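Endoglucanase family 5 (Clostridium acetobutylicum ATCC 824, PDB 6PZ7) probably hydrolyses beta-1,4-glucosidic bonds within cellulose and related plant polysaccharides, as a broad-specificity endoglucanase of glycoside hydrolase family 5. Local coordinates at residues Asp46-Glu50 / Ala51-Thr55; Ala224-Phe228 / Ala229-Lys233; Ser236-Gly240 / Glu241-Asp245; Ala253-Asn256 / Lys257-Asn261; Lys275-Glu278 / Ser279-Ser283. All blocks are in the same frame, centred on the assembly; numbering follows the deposited sequence. Where two conformers were deposited one is given.

All five contacts are local, each at a helix end or turn around the eight-stranded TIM barrel. Contacts 2, 3 and 5 touch one another, their centres about 12 Å apart, and join helix 226-229, the start of helix 241-259 and the start of helix 278-294. Contacts 3 and 4 share helix 241-259. Contact 1 stands alone, at least 21 Å from every other centre. Contact 3 is a surface contact in which waters bridge the turn; the other four are partly buried. Contacts 1 and 4 close helices, apolar groups facing inward; contacts 3 and 5 open them, with polar side chains tying them to nearby loops; contact 2 adds a Met-aromatic contact, Asx turn and salt bridge.

Contact 1. Residues Asp46-Glu50 / Ala51-Thr55; sequences DKIKE and AGFNT
Phe-53 folds back on Ile-48 just after helix 42-51 ends, and its side chain can be followed outward. Phe-53 CB meets Ile-48 CG2 at 3.6 Å, and Phe-53 CG lies 3.9 Å from the same CG2. Phe-53 CD1 brings the ring edge, in plane, to 3.5 Å from Ile-48 O. With chi1 at -69°, CG sits beside the backbone N, which turns the ring back along the helix end instead of onward with the chain; the ring also meets that of Trp-20.

The backbone is a Schellman motif. Gly-52, at a positive phi of 113°, is the first residue out of helical geometry, and its N donates to Lys-49 O at 3.1 Å, standing above the carbonyl plane. The wider bond, from Phe-53 N to Ile-48 O, is long and weak at 3.5 Å. On the polar side, one water accepts from Lys-49 NZ and donates to Asn-54 OD1 (2.7 Å) and to Phe-53 O. Lys-49 NZ also reaches Asp-92 O, while Asn-54 ND2 bonds to Asp-15 O.

The turn delivers the chain from helix 42-51 into barrel strand 55-58, completing the beta-alpha-beta crossover that began at strand 19-22. Trp-324 of strand 323-324 packs on Ile-48, Ala-51 and Phe-53, and helix 327-334 covers Phe-53 through Ile-333 and Val-334.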
loop_
_atom_site.group_PDB
_atom_site.type_symbol
_atom_site.label_atom_id
_atom_site.label_comp_id
_atom_site.label_asym_id
_atom_site.label_seq_id
_atom_site.Cartn_x
_atom_site.Cartn_y
_atom_site.Cartn_z
ATOM N N ASP A 46 -9.816 10.179 -12.976
ATOM C CA ASP A 46 -10.282 11.557 -12.887
ATOM C C ASP A 46 -11.286 11.727 -11.739
ATOM O O ASP A 46 -11.301 12.770 -11.072
ATOM C CB ASP A 46 -10.947 11.975 -14.215
ATOM C CG ASP A 46 -9.991 12.151 -15.370
ATOM O OD1 ASP A 46 -8.752 12.181 -15.218
ATOM O OD2 ASP A 46 -10.497 12.300 -16.505
ATOM N N LYS A 47 -12.154 10.738 -11.527
ATOM C CA LYS A 47 -13.105 10.821 -10.413
ATOM C C LYS A 47 -12.362 10.913 -9.077
ATOM O O LYS A 47 -12.765 11.647 -8.169
ATOM C CB LYS A 47 -13.970 9.563 -10.422
ATOM C CG LYS A 47 -15.266 9.645 -9.669
ATOM C CD LYS A 47 -16.362 10.331 -10.469
ATOM C CE LYS A 47 -17.571 10.305 -9.619
ATOM N NZ LYS A 47 -18.628 11.143 -10.148
ATOM N N ILE A 48 -11.290 10.138 -8.936
ATOM C CA ILE A 48 -10.466 10.171 -7.727
ATOM C C ILE A 48 -9.880 11.551 -7.500
ATOM O O ILE A 48 -9.953 12.107 -6.391
ATOM C CB ILE A 48 -9.349 9.106 -7.817
ATOM C CG1 ILE A 48 -9.903 7.708 -8.130
ATOM C CG2 ILE A 48 -8.442 9.150 -6.596
ATOM C CD1 ILE A 48 -10.949 7.244 -7.195
ATOM N N LYS A 49 -9.299 12.137 -8.550
ATOM C CA LYS A 49 -8.725 13.472 -8.446
ATOM C C LYS A 49 -9.780 14.502 -8.091
ATOM O O LYS A 49 -9.560 15.359 -7.219
ATOM C CB LYS A 49 -8.071 13.825 -9.779
ATOM C CG LYS A 49 -7.553 15.253 -9.915
ATOM C CD LYS A 49 -6.429 15.510 -8.953
ATOM C CE LYS A 49 -5.757 16.872 -9.252
ATOM N NZ LYS A 49 -4.396 16.912 -8.639
ATOM N N GLU A 50 -10.934 14.434 -8.754
ATOM C CA GLU A 50 -12.002 15.406 -8.545
ATOM C C GLU A 50 -12.555 15.346 -7.126
ATOM O O GLU A 50 -13.046 16.363 -6.615
ATOM C CB GLU A 50 -13.125 15.150 -9.556
ATOM C CG GLU A 50 -12.739 15.558 -10.997
ATOM C CD GLU A 50 -13.623 14.949 -12.108
ATOM O OE1 GLU A 50 -14.623 14.235 -11.852
ATOM O OE2 GLU A 50 -13.275 15.183 -13.303
ATOM N N ALA A 51 -12.487 14.198 -6.462
ATOM C CA ALA A 51 -12.973 14.088 -5.088
ATOM C C ALA A 51 -12.012 14.729 -4.093
ATOM O O ALA A 51 -12.425 15.055 -2.970
ATOM C CB ALA A 51 -13.199 12.622 -4.713
ATOM N N GLY A 52 -10.751 14.915 -4.442
ATOM C CA GLY A 52 -9.784 15.562 -3.567
ATOM C C GLY A 52 -8.669 14.660 -3.058
ATOM O O GLY A 52 -7.880 15.107 -2.220
ATOM N N PHE A 53 -8.589 13.419 -3.498
ATOM C CA PHE A 53 -7.423 12.617 -3.201
ATOM C C PHE A 53 -6.220 13.207 -3.910
ATOM O O PHE A 53 -6.364 13.808 -4.979
ATOM C CB PHE A 53 -7.644 11.187 -3.690
ATOM C CG PHE A 53 -8.682 10.426 -2.916
ATOM C CD1 PHE A 53 -9.992 10.360 -3.382
ATOM C CD2 PHE A 53 -8.357 9.775 -1.743
ATOM C CE1 PHE A 53 -10.935 9.635 -2.717
ATOM C CE2 PHE A 53 -9.307 9.046 -1.029
ATOM C CZ PHE A 53 -10.603 8.980 -1.525
ATOM N N ASN A 54 -5.019 13.022 -3.332
ATOM C CA ASN A 54 -3.794 13.422 -4.018
ATOM C C ASN A 54 -2.822 12.281 -4.269
ATOM O O ASN A 54 -1.721 12.539 -4.784
ATOM C CB ASN A 54 -3.061 14.595 -3.339
ATOM C CG ASN A 54 -2.169 15.358 -4.299
ATOM O OD1 ASN A 54 -2.563 15.609 -5.432
ATOM N ND2 ASN A 54 -0.986 15.746 -3.846
ATOM N N THR A 55 -3.209 11.048 -3.977
ATOM C CA THR A 55 -2.396 9.857 -4.194
ATOM C C THR A 55 -3.283 8.711 -4.650
ATOM O O THR A 55 -4.390 8.520 -4.109
ATOM C CB THR A 55 -1.723 9.424 -2.867
ATOM O OG1 THR A 55 -0.841 10.436 -2.423
ATOM C CG2 THR A 55 -0.916 8.149 -3.011
HETATM O O HOH W 1 -5.003 16.451 -6.213
#

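Contact 2. Residues Ala224-Phe228 / Ala229-Lys233; sequences APYSF and AMDPK
Tyr-226 packs against Met-230 and Asp-231 around the short helix 226-229, which follows a cis peptide bond at Pro-225, its N-cap residue; an Asx turn at Asp-231 follows. Backbone bonds define the helix: Ala-229 N reaches Pro-225 O at 2.9 Å. Tyr-226 O is gripped twice, by Met-230 N at 2.9 Å and by Asp-231 N at 3.1 Å.

Among the nonpolar contacts, Tyr-226 and Met-230 cross at about a right angle. In the Met-230 conformer given, this Met-aromatic contact is oblique, with SD 5.0 Å from the ring centroid and 70° off its normal. Along the other flank of the ring, Tyr-226 CE1 lies 3.9 Å from Asp-231 CB. Phe-228 is buried against Trp-238 and Leu-284.

Polar side-chain contacts centre on Asp-231. A water donates to OD2 and joins it to Ser-227 OG, again in one of two conformers. The other oxygen, OD1, takes Lys-233 N at 2.9 Å from above the carboxylate plane, and Lys-233 NZ closes a salt bridge to it at 2.8 Å on the syn side.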
loop_
_atom_site.group_PDB
_atom_site.type_symbol
_atom_site.label_atom_id
_atom_site.label_comp_id
_atom_site.label_asym_id
_atom_site.label_seq_id
_atom_site.Cartn_x
_atom_site.Cartn_y
_atom_site.Cartn_z
ATOM N N ALA A 224 -8.107 -0.819 11.329
ATOM C CA ALA A 224 -8.513 -0.746 12.737
ATOM C C ALA A 224 -9.847 -0.020 12.909
ATOM O O ALA A 224 -10.160 0.905 12.150
ATOM C CB ALA A 224 -7.449 0.004 13.546
ATOM N N PRO A 225 -10.616 -0.375 13.943
ATOM C CA PRO A 225 -10.471 -1.582 14.769
ATOM C C PRO A 225 -10.962 -2.789 13.994
ATOM O O PRO A 225 -11.986 -2.732 13.291
ATOM C CB PRO A 225 -11.367 -1.294 15.975
ATOM C CG PRO A 225 -12.420 -0.350 15.456
ATOM C CD PRO A 225 -11.811 0.406 14.299
ATOM N N TYR A 226 -10.235 -3.897 14.123
ATOM C CA TYR A 226 -10.468 -5.101 13.337
ATOM C C TYR A 226 -11.923 -5.552 13.339
ATOM O O TYR A 226 -12.503 -5.876 12.284
ATOM C CB TYR A 226 -9.569 -6.222 13.873
ATOM C CG TYR A 226 -9.831 -7.570 13.240
ATOM C CD1 TYR A 226 -10.675 -8.477 13.838
ATOM C CD2 TYR A 226 -9.245 -7.908 12.025
ATOM C CE1 TYR A 226 -10.931 -9.723 13.262
ATOM C CE2 TYR A 226 -9.504 -9.148 11.427
ATOM C CZ TYR A 226 -10.338 -10.032 12.058
ATOM O OH TYR A 226 -10.580 -11.269 11.475
ATOM N N SER A 227 -12.534 -5.628 14.511
ATOM C CA SER A 227 -13.862 -6.216 14.576
ATOM C C SER A 227 -14.880 -5.409 13.779
ATOM O O SER A 227 -15.740 -5.982 13.099
ATOM C CB SER A 227 -14.298 -6.366 16.041
ATOM O OG SER A 227 -13.500 -7.351 16.703
ATOM N N PHE A 228 -14.813 -4.092 13.869
ATOM C CA PHE A 228 -15.696 -3.227 13.088
ATOM C C PHE A 228 -15.307 -3.223 11.609
ATOM O O PHE A 228 -16.156 -3.319 10.708
ATOM C CB PHE A 228 -15.609 -1.802 13.628
ATOM C CG PHE A 228 -16.365 -0.793 12.797
ATOM C CD1 PHE A 228 -15.716 -0.044 11.809
ATOM C CD2 PHE A 228 -17.734 -0.611 12.997
ATOM C CE1 PHE A 228 -16.408 0.858 11.058
ATOM C CE2 PHE A 228 -18.424 0.297 12.234
ATOM C CZ PHE A 228 -17.768 1.026 11.251
ATOM N N ALA A 229 -14.021 -3.052 11.320
ATOM C CA ALA A 229 -13.585 -2.676 9.983
ATOM C C ALA A 229 -13.490 -3.879 9.061
ATOM O O ALA A 229 -13.822 -3.772 7.863
ATOM C CB ALA A 229 -12.232 -1.979 10.082
ATOM N N MET A 230 -12.959 -5.009 9.541
ATOM C CA MET A 230 -12.698 -6.177 8.707
ATOM C C MET A 230 -13.639 -7.343 8.931
ATOM O O MET A 230 -13.948 -8.057 7.985
ATOM C CB MET A 230 -11.272 -6.716 8.906
ATOM C CG MET A 230 -10.136 -5.783 8.621
ATOM S SD MET A 230 -8.545 -6.642 8.455
ATOM C CE MET A 230 -8.470 -6.923 6.721
ATOM N N ASP A 231 -14.040 -7.585 10.167
ATOM C CA ASP A 231 -14.720 -8.834 10.511
ATOM C C ASP A 231 -16.194 -8.772 10.148
ATOM O O ASP A 231 -16.932 -7.968 10.734
ATOM C CB ASP A 231 -14.556 -9.107 12.014
ATOM C CG ASP A 231 -15.054 -10.476 12.430
ATOM O OD1 ASP A 231 -15.631 -11.195 11.597
ATOM O OD2 ASP A 231 -14.862 -10.801 13.625
ATOM N N PRO A 232 -16.665 -9.590 9.202
ATOM C CA PRO A 232 -18.084 -9.536 8.866
ATOM C C PRO A 232 -18.977 -9.914 10.024
ATOM O O PRO A 232 -20.154 -9.547 10.010
ATOM C CB PRO A 232 -18.235 -10.523 7.698
ATOM C CG PRO A 232 -17.118 -11.454 7.865
ATOM C CD PRO A 232 -15.969 -10.641 8.436
ATOM N N LYS A 233 -18.449 -10.624 11.023
ATOM C CA LYS A 233 -19.213 -11.022 12.204
ATOM C C LYS A 233 -19.103 -10.039 13.353
ATOM O O LYS A 233 -19.772 -10.228 14.374
ATOM C CB LYS A 233 -18.699 -12.380 12.704
ATOM C CG LYS A 233 -18.654 -13.468 11.652
ATOM C CD LYS A 233 -18.080 -14.778 12.213
ATOM C CE LYS A 233 -16.712 -14.591 12.881
ATOM N NZ LYS A 233 -15.673 -13.965 11.979
HETATM O O HOH W 2 -13.787 -9.798 15.668
#

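Contact 3. Residues Ser236-Gly240 / Glu241-Asp245; sequences SHWGG and EADKD
Gly-239 and Gly-240 both adopt positive phi and lead the chain into the helix, whose first turn is closed by Lys-244 N donating to Gly-240 O at 3.0 Å. Asp-243 carries the side-chain contact. Its OD2 receives Gly-239 N on the anti lone pair at 2.9 Å, nearly straight at 172°. Its CB lies over one face of the Trp-238 indole, 3.7 Å from the centroid of the five-membered ring, a CH-pi contact; carboxylate and ring planes diverge by merely 20°.

This is the N-terminus of helix 241-259, with Gly-240 as N-cap. The acid in its first turn ties down the amide just before the cap, and its charge would probably be favoured by the helix end. Water completes the turn: one molecule accepts from Asp-243 N at 2.8 Å and donates to Gly-239 O; another accepts from Trp-238 NE1 at 3.0 Å and donates to Asp-243 O. Lys-244 CG approaches Trp-238 CH2 at 3.9 Å, while Leu-284 and Phe-287 of helix 278-294 also pack on the indole.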
loop_
_atom_site.group_PDB
_atom_site.type_symbol
_atom_site.label_atom_id
_atom_site.label_comp_id
_atom_site.label_asym_id
_atom_site.label_seq_id
_atom_site.Cartn_x
_atom_site.Cartn_y
_atom_site.Cartn_z
ATOM N N SER A 236 -21.224 -3.467 13.950
ATOM C CA SER A 236 -21.442 -2.508 12.881
ATOM C C SER A 236 -21.451 -1.063 13.360
ATOM O O SER A 236 -21.740 -0.164 12.568
ATOM C CB SER A 236 -22.759 -2.809 12.170
ATOM O OG SER A 236 -23.834 -2.625 13.055
ATOM N N HIS A 237 -21.105 -0.821 14.626
ATOM C CA HIS A 237 -21.098 0.517 15.194
ATOM C C HIS A 237 -19.709 0.956 15.591
ATOM O O HIS A 237 -18.929 0.179 16.145
ATOM C CB HIS A 237 -22.040 0.583 16.414
ATOM C CG HIS A 237 -23.473 0.359 16.047
ATOM N ND1 HIS A 237 -24.181 -0.756 16.443
ATOM C CD2 HIS A 237 -24.315 1.079 15.268
ATOM C CE1 HIS A 237 -25.409 -0.693 15.959
ATOM N NE2 HIS A 237 -25.521 0.415 15.246
ATOM N N TRP A 238 -19.391 2.203 15.273
ATOM C CA TRP A 238 -18.148 2.827 15.698
ATOM C C TRP A 238 -18.484 4.240 16.105
ATOM O O TRP A 238 -19.158 4.947 15.350
ATOM C CB TRP A 238 -17.095 2.856 14.564
ATOM C CG TRP A 238 -15.720 3.247 15.062
ATOM C CD1 TRP A 238 -14.732 2.380 15.424
ATOM C CD2 TRP A 238 -15.199 4.565 15.278
ATOM N NE1 TRP A 238 -13.631 3.073 15.861
ATOM C CE2 TRP A 238 -13.888 4.418 15.764
ATOM C CE3 TRP A 238 -15.728 5.860 15.128
ATOM C CZ2 TRP A 238 -13.101 5.498 16.107
ATOM C CZ3 TRP A 238 -14.934 6.937 15.445
ATOM C CH2 TRP A 238 -13.629 6.745 15.952
ATOM N N GLY A 239 -17.953 4.676 17.223
ATOM C CA GLY A 239 -18.128 6.022 17.712
ATOM C C GLY A 239 -17.969 6.013 19.221
ATOM O O GLY A 239 -18.222 5.039 19.925
ATOM N N GLY A 240 -17.587 7.153 19.742
ATOM C CA GLY A 240 -17.539 7.330 21.173
ATOM C C GLY A 240 -16.123 7.260 21.715
ATOM O O GLY A 240 -15.145 6.942 21.022
ATOM N N GLU A 241 -16.038 7.574 22.983
ATOM C CA GLU A 241 -14.737 7.800 23.609
ATOM C C GLU A 241 -13.856 6.552 23.620
ATOM O O GLU A 241 -12.646 6.640 23.402
ATOM C CB GLU A 241 -14.931 8.325 25.042
ATOM C CG GLU A 241 -15.463 9.752 25.110
ATOM C CD GLU A 241 -14.629 10.733 24.295
ATOM O OE1 GLU A 241 -15.125 11.222 23.241
ATOM O OE2 GLU A 241 -13.464 10.991 24.693
ATOM N N ALA A 242 -14.409 5.373 23.890
ATOM C CA ALA A 242 -13.561 4.176 23.898
ATOM C C ALA A 242 -12.982 3.877 22.526
ATOM O O ALA A 242 -11.802 3.511 22.391
ATOM C CB ALA A 242 -14.347 2.961 24.397
ATOM N N ASP A 243 -13.797 4.016 21.490
ATOM C CA ASP A 243 -13.321 3.754 20.139
ATOM C C ASP A 243 -12.241 4.754 19.730
ATOM O O ASP A 243 -11.239 4.400 19.101
ATOM C CB ASP A 243 -14.499 3.818 19.156
ATOM C CG ASP A 243 -15.397 2.615 19.221
ATOM O OD1 ASP A 243 -14.976 1.562 19.792
ATOM O OD2 ASP A 243 -16.560 2.678 18.783
ATOM N N LYS A 244 -12.436 6.018 20.077
ATOM C CA LYS A 244 -11.426 7.033 19.794
ATOM C C LYS A 244 -10.141 6.764 20.562
ATOM O O LYS A 244 -9.046 6.860 20.001
ATOM C CB LYS A 244 -11.967 8.426 20.130
ATOM C CG LYS A 244 -13.086 8.892 19.202
ATOM C CD LYS A 244 -13.705 10.206 19.649
ATOM C CE LYS A 244 -14.385 10.912 18.484
ATOM N NZ LYS A 244 -14.684 12.347 18.778
ATOM N N ASP A 245 -10.257 6.399 21.831
ATOM C CA ASP A 245 -9.063 6.124 22.625
ATOM C C ASP A 245 -8.249 4.972 22.044
ATOM O O ASP A 245 -7.019 5.040 22.003
ATOM C CB ASP A 245 -9.482 5.749 24.041
ATOM C CG ASP A 245 -9.846 6.913 24.903
ATOM O OD1 ASP A 245 -9.754 8.097 24.493
ATOM O OD2 ASP A 245 -10.308 6.618 26.039
HETATM O O HOH W 3 -16.212 -0.225 17.186
HETATM O O HOH W 4 -11.279 2.176 17.455
HETATM O O HOH W 5 -16.583 4.073 21.843
#

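Contact 4. Residues Ala253-Asn256 / Lys257-Asn261; sequences AIYN and KFVKN
The closing turn of helix 241-259 widens into a pi-type turn, where Lys-260 N skips one residue beyond the alpha-helical spacing and bonds to Tyr-255 O at 2.9 Å. That bond is nearly straight at 170° and lies in the carbonyl plane. Earlier, the regular pattern holds, with Phe-258 N donating to Ile-254 O at 3.0 Å.

The wider turn brings Lys-260 over Tyr-255. Its CB stands above one face of the ring, 4.0 Å from the centroid and 22° off the normal, as a CH-pi contact displaced toward the rim. Tyr-255 CG is anti to the backbone N (chi1 171°), which carries the ring toward the helix end, and CD1 there meets Val-259 CB at 3.8 Å. The lysine chain bends at chi3 and comes back to Asn-256, where NZ donates to OD1 at 3.3 Å from above the amide carbonyl plane.

Inward, Ile-254, Phe-258 and Val-259 all rest on Val-265 of barrel strand 265-270. The chemistry is thus divided: apolar side chains seat the helix on the barrel, while Lys-260 uses its aliphatic part on the ring and its amine in a rather long, off-plane bond, which implies a modest polar hold.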
loop_
_atom_site.group_PDB
_atom_site.type_symbol
_atom_site.label_atom_id
_atom_site.label_comp_id
_atom_site.label_asym_id
_atom_site.label_seq_id
_atom_site.Cartn_x
_atom_site.Cartn_y
_atom_site.Cartn_z
ATOM N N ALA A 253 1.272 4.894 18.869
ATOM C CA ALA A 253 2.384 3.951 18.857
ATOM C C ALA A 253 3.225 4.107 17.595
ATOM O O ALA A 253 4.462 4.039 17.653
ATOM C CB ALA A 253 1.899 2.522 19.006
ATOM N N ILE A 254 2.584 4.286 16.441
ATOM C CA ILE A 254 3.291 4.496 15.179
ATOM C C ILE A 254 4.043 5.815 15.210
ATOM O O ILE A 254 5.216 5.886 14.824
ATOM C CB ILE A 254 2.295 4.446 14.014
ATOM C CG1 ILE A 254 1.619 3.077 13.913
ATOM C CG2 ILE A 254 2.989 4.818 12.726
ATOM C CD1 ILE A 254 0.386 3.046 12.983
ATOM N N TYR A 255 3.385 6.871 15.680
ATOM C CA TYR A 255 4.030 8.173 15.801
ATOM C C TYR A 255 5.263 8.090 16.704
ATOM O O TYR A 255 6.340 8.602 16.361
ATOM C CB TYR A 255 3.032 9.192 16.369
ATOM C CG TYR A 255 3.690 10.507 16.732
ATOM C CD1 TYR A 255 3.994 11.436 15.752
ATOM C CD2 TYR A 255 4.030 10.796 18.041
ATOM C CE1 TYR A 255 4.636 12.621 16.053
ATOM C CE2 TYR A 255 4.656 11.990 18.368
ATOM C CZ TYR A 255 4.952 12.900 17.359
ATOM O OH TYR A 255 5.597 14.082 17.695
ATOM N N ASN A 256 5.121 7.455 17.862
ATOM C CA ASN A 256 6.239 7.408 18.802
ATOM C C ASN A 256 7.386 6.555 18.305
ATOM O O ASN A 256 8.556 6.857 18.593
ATOM C CB ASN A 256 5.743 6.940 20.166
ATOM C CG ASN A 256 5.075 8.059 20.949
ATOM O OD1 ASN A 256 5.496 9.207 20.877
ATOM N ND2 ASN A 256 4.021 7.717 21.670
ATOM N N LYS A 257 7.106 5.496 17.575
ATOM C CA LYS A 257 8.178 4.641 17.099
ATOM C C LYS A 257 8.944 5.254 15.939
ATOM O O LYS A 257 10.185 5.187 15.895
ATOM C CB LYS A 257 7.616 3.275 16.718
ATOM C CG LYS A 257 8.638 2.362 16.120
ATOM C CD LYS A 257 9.693 2.015 17.152
ATOM C CE LYS A 257 10.771 1.151 16.567
ATOM N NZ LYS A 257 11.757 0.794 17.619
ATOM N N PHE A 258 8.231 5.818 14.965
ATOM C CA PHE A 258 8.816 6.261 13.697
ATOM C C PHE A 258 8.774 7.776 13.532
ATOM O O PHE A 258 9.837 8.423 13.451
ATOM C CB PHE A 258 8.112 5.557 12.517
ATOM C CG PHE A 258 8.372 4.067 12.453
ATOM C CD1 PHE A 258 9.661 3.573 12.295
ATOM C CD2 PHE A 258 7.324 3.183 12.468
ATOM C CE1 PHE A 258 9.893 2.208 12.232
ATOM C CE2 PHE A 258 7.561 1.811 12.387
ATOM C CZ PHE A 258 8.841 1.343 12.258
ATOM N N VAL A 259 7.582 8.372 13.460
ATOM C CA VAL A 259 7.461 9.728 12.934
ATOM C C VAL A 259 8.214 10.712 13.812
ATOM O O VAL A 259 8.931 11.591 13.310
ATOM C CB VAL A 259 5.983 10.130 12.806
ATOM C CG1 VAL A 259 5.877 11.579 12.309
ATOM C CG2 VAL A 259 5.199 9.169 11.892
ATOM N N LYS A 260 8.078 10.571 15.131
ATOM C CA LYS A 260 8.719 11.487 16.085
ATOM C C LYS A 260 10.231 11.399 16.010
ATOM O O LYS A 260 10.932 12.358 16.390
ATOM C CB LYS A 260 8.243 11.096 17.479
ATOM C CG LYS A 260 8.883 11.861 18.630
ATOM C CD LYS A 260 8.475 11.234 19.948
ATOM C CE LYS A 260 9.199 9.932 20.186
ATOM N NZ LYS A 260 8.727 9.240 21.420
ATOM N N ASN A 261 10.769 10.259 15.598
ATOM C CA ASN A 261 12.202 10.061 15.444
ATOM C C ASN A 261 12.699 10.394 14.040
ATOM O O ASN A 261 13.808 9.968 13.672
ATOM C CB ASN A 261 12.570 8.635 15.830
ATOM C CG ASN A 261 12.350 8.362 17.307
ATOM O OD1 ASN A 261 12.775 9.140 18.168
ATOM N ND2 ASN A 261 11.665 7.261 17.614
#

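Contact 5. Residues Lys275-Glu278 / Ser279-Ser283; sequences KNNE and SSRAS
The Asn-277 amide and the Arg-281 guanidinium lie nearly parallel, their planes 16° apart, although the two side chains cross at about a right angle. The amide oxygen meets the arginine through its aliphatic part: Asn-277 OD1 is 3.2 Å from Arg-281 CD and 3.5 Å from Arg-281 CG. In the guanidinium plane, at its edge, a water accepts from NH1 at 3.0 Å and, over a longer 3.3 Å, from Asn-277 N. The group has further partners outside the turn, as NH2 donates to Ser-272 O and Phe-326 makes a cation-pi contact.

Asn-277 is the N-cap of helix 278-294, in the stretch that follows barrel strand 265-270, yet its side chain makes no capping bond. A chi1 of 62° sets CG between the backbone N and the carbonyl carbon, and the amide turns back to the preceding loop. OD1 accepts from Lys-275 N at 2.9 Å, with the donor 49° out of the carbonyl plane, while ND2 bonds to Ser-236 O.

The helix itself starts with Arg-281 N to Asn-277 O at 3.0 Å and Ala-282 N to Glu-278 O at 2.8 Å. Glu-278 extends fully from CB, and its OE2 accepts from Leu-329 N in the first turn of helix 327-334. Two residues on, in the same first turn, Ser-280 OG accepts from Trp-238 N.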
loop_
_atom_site.group_PDB
_atom_site.type_symbol
_atom_site.label_atom_id
_atom_site.label_comp_id
_atom_site.label_asym_id
_atom_site.label_seq_id
_atom_site.Cartn_x
_atom_site.Cartn_y
_atom_site.Cartn_z
ATOM N N LYS A 275 -21.339 -2.688 6.164
ATOM C CA LYS A 275 -22.313 -3.348 7.023
ATOM C C LYS A 275 -23.584 -2.509 7.106
ATOM O O LYS A 275 -24.216 -2.399 8.165
ATOM C CB LYS A 275 -21.751 -3.603 8.415
ATOM C CG LYS A 275 -20.521 -4.513 8.475
ATOM C CD LYS A 275 -19.928 -4.554 9.893
ATOM C CE LYS A 275 -18.808 -5.581 9.979
ATOM N NZ LYS A 275 -17.989 -5.401 11.221
ATOM N N ASN A 276 -23.981 -1.876 6.009
ATOM C CA ASN A 276 -25.146 -0.992 5.984
ATOM C C ASN A 276 -25.052 0.066 7.075
ATOM O O ASN A 276 -26.021 0.336 7.808
ATOM C CB ASN A 276 -26.464 -1.773 6.133
ATOM C CG ASN A 276 -26.934 -2.392 4.861
ATOM O OD1 ASN A 276 -26.881 -1.774 3.805
ATOM N ND2 ASN A 276 -27.410 -3.630 4.948
ATOM N N ASN A 277 -23.881 0.677 7.184
ATOM C CA ASN A 277 -23.503 1.433 8.376
ATOM C C ASN A 277 -22.636 2.623 7.990
ATOM O O ASN A 277 -21.621 2.910 8.630
ATOM C CB ASN A 277 -22.799 0.538 9.404
ATOM C CG ASN A 277 -21.501 -0.042 8.869
ATOM O OD1 ASN A 277 -21.313 -0.213 7.665
ATOM N ND2 ASN A 277 -20.612 -0.409 9.779
ATOM N N GLU A 278 -23.024 3.333 6.931
ATOM C CA GLU A 278 -22.178 4.410 6.402
ATOM C C GLU A 278 -21.833 5.440 7.466
ATOM O O GLU A 278 -20.701 5.947 7.487
ATOM C CB GLU A 278 -22.828 5.103 5.186
ATOM C CG GLU A 278 -21.862 6.165 4.581
ATOM C CD GLU A 278 -22.418 6.873 3.387
ATOM O OE1 GLU A 278 -23.613 6.672 3.052
ATOM O OE2 GLU A 278 -21.676 7.639 2.777
ATOM N N SER A 279 -22.773 5.777 8.355
ATOM C CA SER A 279 -22.502 6.803 9.354
ATOM C C SER A 279 -21.352 6.398 10.267
ATOM O O SER A 279 -20.474 7.209 10.579
ATOM C CB SER A 279 -23.764 7.043 10.179
ATOM O OG SER A 279 -24.824 7.430 9.343
ATOM N N SER A 280 -21.377 5.164 10.753
ATOM C CA SER A 280 -20.273 4.689 11.590
ATOM C C SER A 280 -18.967 4.650 10.817
ATOM O O SER A 280 -17.902 4.972 11.358
ATOM C CB SER A 280 -20.583 3.285 12.128
ATOM O OG SER A 280 -21.513 3.325 13.212
ATOM N N ARG A 281 -19.023 4.165 9.584
ATOM C CA ARG A 281 -17.813 4.109 8.775
ATOM C C ARG A 281 -17.232 5.494 8.550
ATOM O O ARG A 281 -16.010 5.671 8.585
ATOM C CB ARG A 281 -18.120 3.451 7.422
ATOM C CG ARG A 281 -18.553 1.985 7.509
ATOM C CD ARG A 281 -19.034 1.445 6.177
ATOM N NE ARG A 281 -17.924 1.260 5.238
ATOM C CZ ARG A 281 -18.070 1.107 3.929
ATOM N NH1 ARG A 281 -19.268 1.229 3.364
ATOM N NH2 ARG A 281 -17.005 0.854 3.172
ATOM N N ALA A 282 -18.094 6.496 8.327
ATOM C CA ALA A 282 -17.653 7.880 8.163
ATOM C C ALA A 282 -17.103 8.451 9.458
ATOM O O ALA A 282 -16.109 9.170 9.439
ATOM C CB ALA A 282 -18.804 8.732 7.620
ATOM N N SER A 283 -17.733 8.149 10.586
ATOM C CA SER A 283 -17.188 8.608 11.869
ATOM C C SER A 283 -15.787 8.056 12.105
ATOM O O SER A 283 -14.868 8.780 12.492
ATOM C CB SER A 283 -18.106 8.180 13.007
ATOM O OG SER A 283 -19.364 8.854 12.992
HETATM O O HOH W 6 -21.977 1.253 4.569
#